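PDB 3BE4: adenylate kinase from Cryptosporidium parvum Iowa II, which probably catalyses reversible transfer of a phosphate group from ATP to AMP, as adenylate kinases do, and binds the two-substrate mimic bis(adenosine)-5'-pentaphosphate here. Local coordinates for residues Met39-Ile44 with Val163-Asp168; Ser130-His135 with Lys174-Val179. One frame throughout, in Å; residues are numbered along the deposited sequence.

Contact 1 (Met39-Ile44 with Val163-Asp168); sequences MLREAI and VWRDDD. With AP5 (bis(adenosine)-5'-pentaphosphate), chain C.
The guanidinium of Arg41 lies flat on that of Arg165, the two centres 3.8 Å apart and the planes 28° from parallel. This stack is the tight part of the contact: NH1 of Arg41 sits over the centre of the Arg165 guanidinium, 3.4 Å from Arg165 CZ, while the two side chains run at about a right angle. The phosphate oxygens and Asp167 close by probably offset the two positive charges. Arg41 NH1 donates to AP5 O1A at 2.7 Å, and Arg165 spends NH1 on O2G and NH2 on the bridging O3A. The Arg165 half of the stack is positioned by Asp167, whose carboxylate it grips side-on: NE meets the syn lone pair of Asp167 OD1 at 3.0 Å, in the guanidinium plane, and NH2 reaches OD2 at 2.8 Å. A chi1 of 60° places the Asp167 carboxylate beside the Arg165 guanidinium, whose rotation is thereby fixed. Arg41 is held more loosely on this side. Its NH2 makes a weak, bent salt bridge to Asp167 OD2 (3.3 Å, 124°), and a water completes the link, accepting from Arg41 NH2 at 3.0 Å and donating weakly to Asp167 OD1. Nearby, Leu40 CD1 packs against the glycosidic end of one adenosine, 3.6 Å from AP5 N9A, and Ile58 of helix 52-60 lies against both Leu40 and Arg41. Helix 36-45 and the loop before helix 170-184 thus meet through charge rather than through apolar packing, in the arginine-rich phosphate site characteristic of adenylate kinases.

Contact 2 (Ser130-His135 with Lys174-Val179); sequences SGRCTH and KVRLDV. With AP5 (bis(adenosine)-5'-pentaphosphate), chain C.
AP5 O2B is gripped by two nitrogens of Arg176, NH2 at 2.6 Å and NE at 2.8 Å, so a single phosphate oxygen receives the side edge of the guanidinium. This is the arginine-lined phosphate channel of the adenylate kinase fold, where strand 132-134 of the lid region faces helix 170-184 across the bound inhibitor. Arg132 answers from the opposite direction, forking NH1 and NH2 onto AP5 O1G, with the NH2 bond the shorter at 2.8 Å and the straighter at 151°. Both forks are bent because one oxygen serves two N-H groups. Arg132 starts with CG anti to its own backbone nitrogen (chi1 -168°) and then folds at chi2 and chi3, which carries CG past the ribose, 3.2 Å from AP5 O3J, before the guanidinium turns to the phosphates. The chain of Arg176 bends at the same two torsions. The guanidinium planes are only 10° apart and meet edge to edge, without stacking. The phosphate oxygens near both groups probably balance their charge. Asp168 adds a second anchor to each arginine, pairing with Arg132 NE and with Arg176 NH1, so one carboxylate helps hold both groups in orientation. Both arginines are buried, and they account for the whole of the small contact between the two segments. On the helix side, Ile129 of helix 122-130 lies against Arg176. Where the edges come closest, Arg132 NH2 stands 3.1 Å from Arg176 NH2, two donors with no hydrogen bond between them.

Contacts 1 and 2 have centres 11 Å apart and gather around the same pentaphosphate. Their segments alternate along the chain: 39-44, 130-135, 163-168, then 174-179. Helix 36-45 therefore comes first, strand 132-134 of the small antiparallel sheet next, then the loop that leads into helix 170-184. Asp168, at the end of the loop segment in contact 1, bridges the two contacts directly. A backbone bond between Thr134 and Val163 ties the strand to the loop as well. Helix 36-45, the strand 132-134 and the 163-179 region thus converge on one ligand, consistent with a closed, phosphate-transferring site.

Contact 1 (Met39-Ile44 with Val163-Asp168)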
loop_
_atom_site.group_PDB
_atom_site.type_symbol
_atom_site.label_atom_id
_atom_site.label_comp_id
_atom_site.label_asym_id
_atom_site.label_seq_id
_atom_site.Cartn_x
_atom_site.Cartn_y
_atom_site.Cartn_z
ATOM N N MET A 39 -7.052 -5.009 -2.898
ATOM C CA MET A 39 -8.096 -5.876 -2.346
ATOM C C MET A 39 -9.504 -5.344 -2.652
ATOM O O MET A 39 -10.405 -6.067 -3.071
ATOM C CB MET A 39 -7.933 -6.143 -0.847
ATOM C CG MET A 39 -6.666 -6.914 -0.473
ATOM S SD MET A 39 -6.002 -6.588 1.250
ATOM C CE MET A 39 -7.418 -7.055 2.268
ATOM N N LEU A 40 -9.660 -4.032 -2.487
ATOM C CA LEU A 40 -10.918 -3.410 -2.928
ATOM C C LEU A 40 -11.132 -3.473 -4.409
ATOM O O LEU A 40 -12.270 -3.812 -4.768
ATOM C CB LEU A 40 -10.957 -1.934 -2.452
ATOM C CG LEU A 40 -11.147 -1.772 -0.938
ATOM C CD1 LEU A 40 -10.828 -0.293 -0.591
ATOM C CD2 LEU A 40 -12.575 -2.113 -0.472
ATOM N N ARG A 41 -10.147 -3.175 -5.271
ATOM C CA ARG A 41 -10.262 -3.278 -6.712
ATOM C C ARG A 41 -10.562 -4.741 -7.070
ATOM O O ARG A 41 -11.435 -4.998 -7.916
ATOM C CB ARG A 41 -9.024 -2.821 -7.433
ATOM C CG ARG A 41 -9.055 -1.319 -7.448
ATOM C CD ARG A 41 -8.347 -0.601 -8.541
ATOM N NE ARG A 41 -7.308 -0.176 -7.780
ATOM C CZ ARG A 41 -7.217 0.906 -6.993
ATOM N NH1 ARG A 41 -6.228 0.676 -6.336
ATOM N NH2 ARG A 41 -7.938 2.138 -6.880
ATOM N N GLU A 42 -9.914 -5.721 -6.436
ATOM C CA GLU A 42 -10.359 -7.161 -6.624
ATOM C C GLU A 42 -11.802 -7.484 -6.118
ATOM O O GLU A 42 -12.535 -8.331 -6.717
ATOM C CB GLU A 42 -9.392 -8.106 -5.924
ATOM C CG GLU A 42 -9.601 -9.571 -6.199
ATOM C CD GLU A 42 -9.097 -10.445 -5.045
ATOM O OE1 GLU A 42 -8.273 -9.989 -4.218
ATOM O OE2 GLU A 42 -9.541 -11.605 -4.951
ATOM N N ALA A 43 -12.224 -6.884 -5.016
ATOM C CA ALA A 43 -13.642 -7.071 -4.578
ATOM C C ALA A 43 -14.633 -6.430 -5.560
ATOM O O ALA A 43 -15.730 -6.994 -5.815
ATOM C CB ALA A 43 -13.900 -6.572 -3.178
ATOM N N ILE A 44 -14.251 -5.313 -6.151
ATOM C CA ILE A 44 -15.037 -4.621 -7.171
ATOM C C ILE A 44 -15.151 -5.554 -8.376
ATOM O O ILE A 44 -16.272 -6.015 -8.632
ATOM C CB ILE A 44 -14.410 -3.233 -7.605
ATOM C CG1 ILE A 44 -14.748 -2.093 -6.614
ATOM C CG2 ILE A 44 -14.719 -2.849 -9.092
ATOM C CD1 ILE A 44 -13.881 -0.862 -6.920
ATOM N N VAL A 163 -2.853 -0.519 -18.047
ATOM C CA VAL A 163 -4.058 0.283 -18.064
ATOM C C VAL A 163 -4.002 1.419 -17.021
ATOM O O VAL A 163 -3.163 1.461 -16.128
ATOM C CB VAL A 163 -5.402 -0.512 -17.948
ATOM C CG1 VAL A 163 -5.394 -1.695 -18.974
ATOM C CG2 VAL A 163 -5.509 -0.944 -16.501
ATOM N N TRP A 164 -4.858 2.385 -17.253
ATOM C CA TRP A 164 -5.082 3.584 -16.410
ATOM C C TRP A 164 -5.902 3.097 -15.219
ATOM O O TRP A 164 -6.613 2.109 -15.256
ATOM C CB TRP A 164 -5.865 4.609 -17.213
ATOM C CG TRP A 164 -6.084 5.961 -16.435
ATOM C CD1 TRP A 164 -5.081 6.721 -15.909
ATOM C CD2 TRP A 164 -7.325 6.547 -16.207
ATOM N NE1 TRP A 164 -5.722 7.843 -15.360
ATOM C CE2 TRP A 164 -7.082 7.761 -15.603
ATOM C CE3 TRP A 164 -8.616 6.145 -16.485
ATOM C CZ2 TRP A 164 -8.200 8.622 -15.136
ATOM C CZ3 TRP A 164 -9.735 7.002 -16.132
ATOM C CH2 TRP A 164 -9.471 8.211 -15.437
ATOM N N ARG A 165 -5.699 3.821 -14.088
ATOM C CA ARG A 165 -6.552 3.716 -12.871
ATOM C C ARG A 165 -7.527 4.886 -12.786
ATOM O O ARG A 165 -7.062 5.995 -12.812
ATOM C CB ARG A 165 -5.671 3.713 -11.589
ATOM C CG ARG A 165 -5.420 2.283 -11.142
ATOM C CD ARG A 165 -4.380 2.288 -9.996
ATOM N NE ARG A 165 -4.823 3.129 -8.867
ATOM C CZ ARG A 165 -4.241 3.116 -7.637
ATOM N NH1 ARG A 165 -3.152 2.403 -7.435
ATOM N NH2 ARG A 165 -4.716 3.969 -6.690
ATOM N N ASP A 166 -8.787 4.549 -12.675
ATOM C CA ASP A 166 -9.800 5.595 -12.743
ATOM C C ASP A 166 -9.668 6.529 -11.604
ATOM O O ASP A 166 -10.212 7.659 -11.772
ATOM C CB ASP A 166 -11.185 5.015 -12.727
ATOM C CG ASP A 166 -11.565 4.330 -14.037
ATOM O OD1 ASP A 166 -12.452 4.726 -14.769
ATOM O OD2 ASP A 166 -11.016 3.238 -14.408
ATOM N N ASP A 167 -8.977 6.190 -10.495
ATOM C CA ASP A 167 -8.883 7.197 -9.447
ATOM C C ASP A 167 -7.699 8.176 -9.636
ATOM O O ASP A 167 -7.451 9.047 -8.785
ATOM C CB ASP A 167 -8.769 6.506 -8.050
ATOM C CG ASP A 167 -7.557 5.602 -7.869
ATOM O OD1 ASP A 167 -7.131 5.017 -8.837
ATOM O OD2 ASP A 167 -7.169 5.290 -6.685
ATOM N N ASP A 168 -6.944 7.964 -10.736
ATOM C CA ASP A 168 -5.839 8.809 -11.061
ATOM C C ASP A 168 -6.268 10.090 -11.836
ATOM O O ASP A 168 -5.400 10.901 -12.236
ATOM C CB ASP A 168 -4.734 8.003 -11.765
ATOM C CG ASP A 168 -3.958 7.151 -10.713
ATOM O OD1 ASP A 168 -4.062 7.298 -9.453
ATOM O OD2 ASP A 168 -3.247 6.214 -11.228
HETATM P PA AP5 C . -4.556 2.370 -3.143
HETATM O O1A AP5 C . -4.620 1.402 -4.336
HETATM O O2A AP5 C . -3.734 2.034 -1.989
HETATM O O3A AP5 C . -4.160 3.824 -3.683
HETATM P PB AP5 C . -3.411 5.034 -2.974
HETATM O O1B AP5 C . -3.609 5.007 -1.537
HETATM O O2B AP5 C . -3.751 6.286 -3.792
HETATM O O3B AP5 C . -1.823 4.585 -3.293
HETATM P PG AP5 C . -1.184 4.080 -4.631
HETATM O O1G AP5 C . -1.572 5.030 -5.711
HETATM O O2G AP5 C . -1.516 2.649 -4.747
HETATM O O3G AP5 C . 0.314 4.337 -4.199
HETATM P PD AP5 C . 1.610 3.381 -3.929
HETATM O O1D AP5 C . 1.173 1.983 -4.024
HETATM O O2D AP5 C . 2.243 3.923 -2.715
HETATM O O3D AP5 C . 2.574 3.799 -5.135
HETATM P PE AP5 C . 3.002 2.924 -6.397
HETATM O O1E AP5 C . 1.819 2.516 -7.100
HETATM O O2E AP5 C . 4.008 1.856 -6.014
HETATM O O5F AP5 C . -6.005 2.673 -2.539
HETATM C C5F AP5 C . -6.996 2.870 -3.560
HETATM C C4F AP5 C . -8.168 3.603 -2.785
HETATM O O4F AP5 C . -8.893 2.600 -2.115
HETATM C C3F AP5 C . -7.833 4.619 -1.760
HETATM O O3F AP5 C . -7.589 5.886 -2.330
HETATM C C2F AP5 C . -9.170 4.573 -0.993
HETATM O O2F AP5 C . -10.269 5.143 -1.806
HETATM C C1F AP5 C . -9.441 3.085 -0.869
HETATM N N9A AP5 C . -8.752 2.536 0.268
HETATM C C8A AP5 C . -7.642 1.654 0.158
HETATM N N7A AP5 C . -7.226 1.298 1.361
HETATM C C5A AP5 C . -8.095 1.902 2.293
HETATM C C6A AP5 C . -8.159 1.821 3.670
HETATM N N6A AP5 C . -7.286 1.261 4.515
HETATM N N1A AP5 C . -9.204 2.589 4.241
HETATM C C2A AP5 C . -10.065 3.193 3.452
HETATM N N3A AP5 C . -10.048 3.292 2.105
HETATM C C4A AP5 C . -9.029 2.525 1.499
HETATM O O5J AP5 C . 3.853 3.984 -7.184
HETATM C C5J AP5 C . 3.166 5.132 -7.886
HETATM C C4J AP5 C . 4.037 5.406 -9.132
HETATM O O4J AP5 C . 5.383 5.833 -8.847
HETATM C C3J AP5 C . 4.054 4.217 -10.095
HETATM O O3J AP5 C . 4.015 4.694 -11.423
HETATM C C2J AP5 C . 5.443 3.745 -9.795
HETATM O O2J AP5 C . 6.009 3.079 -10.915
HETATM C C1J AP5 C . 6.332 4.892 -9.588
HETATM N N9B AP5 C . 7.440 4.802 -8.688
HETATM C C8B AP5 C . 7.538 3.997 -7.554
HETATM N N7B AP5 C . 8.712 4.265 -6.954
HETATM C C5B AP5 C . 9.370 5.222 -7.689
HETATM C C6B AP5 C . 10.543 6.008 -7.460
HETATM N N6B AP5 C . 11.303 5.765 -6.393
HETATM N N1B AP5 C . 10.882 6.938 -8.395
HETATM C C2B AP5 C . 10.013 7.214 -9.462
HETATM N N3B AP5 C . 8.832 6.561 -9.682
HETATM C C4B AP5 C . 8.451 5.622 -8.740
HETATM O O HOH W 1 -9.447 2.985 -9.304
#

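Contact 2 (Ser130-His135 with Lys174-Val179)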
loop_
_atom_site.group_PDB
_atom_site.type_symbol
_atom_site.label_atom_id
_atom_site.label_comp_id
_atom_site.label_asym_id
_atom_site.label_seq_id
_atom_site.Cartn_x
_atom_site.Cartn_y
_atom_site.Cartn_z
ATOM N N SER A 130 1.094 10.729 -12.339
ATOM C CA SER A 130 0.816 11.107 -13.725
ATOM C C SER A 130 1.462 10.131 -14.726
ATOM O O SER A 130 0.882 9.908 -15.797
ATOM C CB SER A 130 1.216 12.543 -13.987
ATOM O OG SER A 130 2.536 12.576 -14.057
ATOM N N GLY A 131 2.551 9.494 -14.368
ATOM C CA GLY A 131 3.199 8.517 -15.270
ATOM C C GLY A 131 2.792 7.080 -15.013
ATOM O O GLY A 131 3.344 6.217 -15.713
ATOM N N ARG A 132 1.899 6.807 -14.111
ATOM C CA ARG A 132 1.660 5.433 -13.674
ATOM C C ARG A 132 0.856 4.664 -14.639
ATOM O O ARG A 132 -0.065 5.157 -15.305
ATOM C CB ARG A 132 0.883 5.521 -12.331
ATOM C CG ARG A 132 0.854 4.153 -11.681
ATOM C CD ARG A 132 -0.334 3.755 -11.035
ATOM N NE ARG A 132 -1.171 4.663 -10.295
ATOM C CZ ARG A 132 -1.173 4.697 -8.997
ATOM N NH1 ARG A 132 -0.325 3.936 -8.280
ATOM N NH2 ARG A 132 -2.100 5.503 -8.401
ATOM N N CYS A 133 1.185 3.401 -14.847
ATOM C CA CYS A 133 0.143 2.463 -15.393
ATOM C C CYS A 133 0.273 1.094 -14.723
ATOM O O CYS A 133 1.331 0.796 -14.058
ATOM C CB CYS A 133 0.365 2.200 -16.876
ATOM S SG CYS A 133 1.960 2.062 -17.414
ATOM N N THR A 134 -0.796 0.314 -14.823
ATOM C CA THR A 134 -0.905 -0.791 -13.931
ATOM C C THR A 134 -1.323 -2.050 -14.697
ATOM O O THR A 134 -2.039 -1.952 -15.684
ATOM C CB THR A 134 -2.014 -0.536 -12.952
ATOM O OG1 THR A 134 -1.694 0.708 -12.209
ATOM C CG2 THR A 134 -2.179 -1.769 -11.992
ATOM N N HIS A 135 -0.699 -3.211 -14.352
ATOM C CA HIS A 135 -1.293 -4.485 -14.814
ATOM C C HIS A 135 -2.463 -4.893 -13.901
ATOM O O HIS A 135 -2.270 -5.256 -12.698
ATOM C CB HIS A 135 -0.110 -5.463 -14.820
ATOM C CG HIS A 135 -0.565 -6.824 -15.241
ATOM N ND1 HIS A 135 -0.478 -7.937 -14.417
ATOM C CD2 HIS A 135 -1.228 -7.205 -16.365
ATOM C CE1 HIS A 135 -0.977 -8.986 -15.072
ATOM N NE2 HIS A 135 -1.413 -8.586 -16.266
ATOM N N LYS A 174 -6.292 15.105 -5.750
ATOM C CA LYS A 174 -6.416 16.152 -4.662
ATOM C C LYS A 174 -7.098 15.640 -3.422
ATOM O O LYS A 174 -6.574 15.876 -2.320
ATOM C CB LYS A 174 -7.188 17.344 -5.266
ATOM C CG LYS A 174 -7.131 18.621 -4.335
ATOM C CD LYS A 174 -8.001 19.750 -4.942
ATOM C CE LYS A 174 -8.003 20.994 -4.070
ATOM N NZ LYS A 174 -9.007 22.007 -4.681
ATOM N N VAL A 175 -8.193 14.942 -3.563
ATOM C CA VAL A 175 -8.892 14.258 -2.409
ATOM C C VAL A 175 -7.956 13.321 -1.677
ATOM O O VAL A 175 -7.802 13.420 -0.471
ATOM C CB VAL A 175 -10.171 13.633 -2.813
ATOM C CG1 VAL A 175 -10.845 13.038 -1.624
ATOM C CG2 VAL A 175 -11.037 14.745 -3.395
ATOM N N ARG A 176 -7.280 12.423 -2.452
ATOM C CA ARG A 176 -6.426 11.460 -1.855
ATOM C C ARG A 176 -5.342 12.083 -0.994
ATOM O O ARG A 176 -5.068 11.627 0.143
ATOM C CB ARG A 176 -5.721 10.530 -2.945
ATOM C CG ARG A 176 -6.717 9.496 -3.489
ATOM C CD ARG A 176 -6.486 9.182 -4.961
ATOM N NE ARG A 176 -5.292 8.304 -5.023
ATOM C CZ ARG A 176 -4.711 8.035 -6.210
ATOM N NH1 ARG A 176 -5.130 8.615 -7.369
ATOM N NH2 ARG A 176 -3.588 7.248 -6.246
ATOM N N LEU A 177 -4.686 13.131 -1.534
ATOM C CA LEU A 177 -3.679 13.837 -0.756
ATOM C C LEU A 177 -4.324 14.531 0.490
ATOM O O LEU A 177 -3.741 14.464 1.581
ATOM C CB LEU A 177 -2.973 14.822 -1.639
ATOM C CG LEU A 177 -1.936 14.057 -2.514
ATOM C CD1 LEU A 177 -1.449 15.029 -3.606
ATOM C CD2 LEU A 177 -0.815 13.600 -1.682
ATOM N N ASP A 178 -5.463 15.162 0.302
ATOM C CA ASP A 178 -6.050 15.922 1.428
ATOM C C ASP A 178 -6.399 14.980 2.579
ATOM O O ASP A 178 -6.065 15.219 3.800
ATOM C CB ASP A 178 -7.304 16.593 0.931
ATOM C CG ASP A 178 -7.839 17.600 1.940
ATOM O OD1 ASP A 178 -7.019 18.366 2.443
ATOM O OD2 ASP A 178 -9.059 17.556 2.282
ATOM N N VAL A 179 -7.099 13.876 2.248
ATOM C CA VAL A 179 -7.521 12.929 3.345
ATOM C C VAL A 179 -6.277 12.235 3.939
ATOM O O VAL A 179 -6.232 11.909 5.153
ATOM C CB VAL A 179 -8.615 11.940 2.903
ATOM C CG1 VAL A 179 -9.844 12.736 2.305
ATOM C CG2 VAL A 179 -8.123 11.082 1.720
HETATM P PA AP5 C . -4.556 2.370 -3.143
HETATM O O1A AP5 C . -4.620 1.402 -4.336
HETATM O O2A AP5 C . -3.734 2.034 -1.989
HETATM O O3A AP5 C . -4.160 3.824 -3.683
HETATM P PB AP5 C . -3.411 5.034 -2.974
HETATM O O1B AP5 C . -3.609 5.007 -1.537
HETATM O O2B AP5 C . -3.751 6.286 -3.792
HETATM O O3B AP5 C . -1.823 4.585 -3.293
HETATM P PG AP5 C . -1.184 4.080 -4.631
HETATM O O1G AP5 C . -1.572 5.030 -5.711
HETATM O O2G AP5 C . -1.516 2.649 -4.747
HETATM O O3G AP5 C . 0.314 4.337 -4.199
HETATM P PD AP5 C . 1.610 3.381 -3.929
HETATM O O1D AP5 C . 1.173 1.983 -4.024
HETATM O O2D AP5 C . 2.243 3.923 -2.715
HETATM O O3D AP5 C . 2.574 3.799 -5.135
HETATM P PE AP5 C . 3.002 2.924 -6.397
HETATM O O1E AP5 C . 1.819 2.516 -7.100
HETATM O O2E AP5 C . 4.008 1.856 -6.014
HETATM O O5F AP5 C . -6.005 2.673 -2.539
HETATM C C5F AP5 C . -6.996 2.870 -3.560
HETATM C C4F AP5 C . -8.168 3.603 -2.785
HETATM O O4F AP5 C . -8.893 2.600 -2.115
HETATM C C3F AP5 C . -7.833 4.619 -1.760
HETATM O O3F AP5 C . -7.589 5.886 -2.330
HETATM C C2F AP5 C . -9.170 4.573 -0.993
HETATM O O2F AP5 C . -10.269 5.143 -1.806
HETATM C C1F AP5 C . -9.441 3.085 -0.869
HETATM N N9A AP5 C . -8.752 2.536 0.268
HETATM C C8A AP5 C . -7.642 1.654 0.158
HETATM N N7A AP5 C . -7.226 1.298 1.361
HETATM C C5A AP5 C . -8.095 1.902 2.293
HETATM C C6A AP5 C . -8.159 1.821 3.670
HETATM N N6A AP5 C . -7.286 1.261 4.515
HETATM N N1A AP5 C . -9.204 2.589 4.241
HETATM C C2A AP5 C . -10.065 3.193 3.452
HETATM N N3A AP5 C . -10.048 3.292 2.105
HETATM C C4A AP5 C . -9.029 2.525 1.499
HETATM O O5J AP5 C . 3.853 3.984 -7.184
HETATM C C5J AP5 C . 3.166 5.132 -7.886
HETATM C C4J AP5 C . 4.037 5.406 -9.132
HETATM O O4J AP5 C . 5.383 5.833 -8.847
HETATM C C3J AP5 C . 4.054 4.217 -10.095
HETATM O O3J AP5 C . 4.015 4.694 -11.423
HETATM C C2J AP5 C . 5.443 3.745 -9.795
HETATM O O2J AP5 C . 6.009 3.079 -10.915
HETATM C C1J AP5 C . 6.332 4.892 -9.588
HETATM N N9B AP5 C . 7.440 4.802 -8.688
HETATM C C8B AP5 C . 7.538 3.997 -7.554
HETATM N N7B AP5 C . 8.712 4.265 -6.954
HETATM C C5B AP5 C . 9.370 5.222 -7.689
HETATM C C6B AP5 C . 10.543 6.008 -7.460
HETATM N N6B AP5 C . 11.303 5.765 -6.393
HETATM N N1B AP5 C . 10.882 6.938 -8.395
HETATM C C2B AP5 C . 10.013 7.214 -9.462
HETATM N N3B AP5 C . 8.832 6.561 -9.682
HETATM C C4B AP5 C . 8.451 5.622 -8.740
#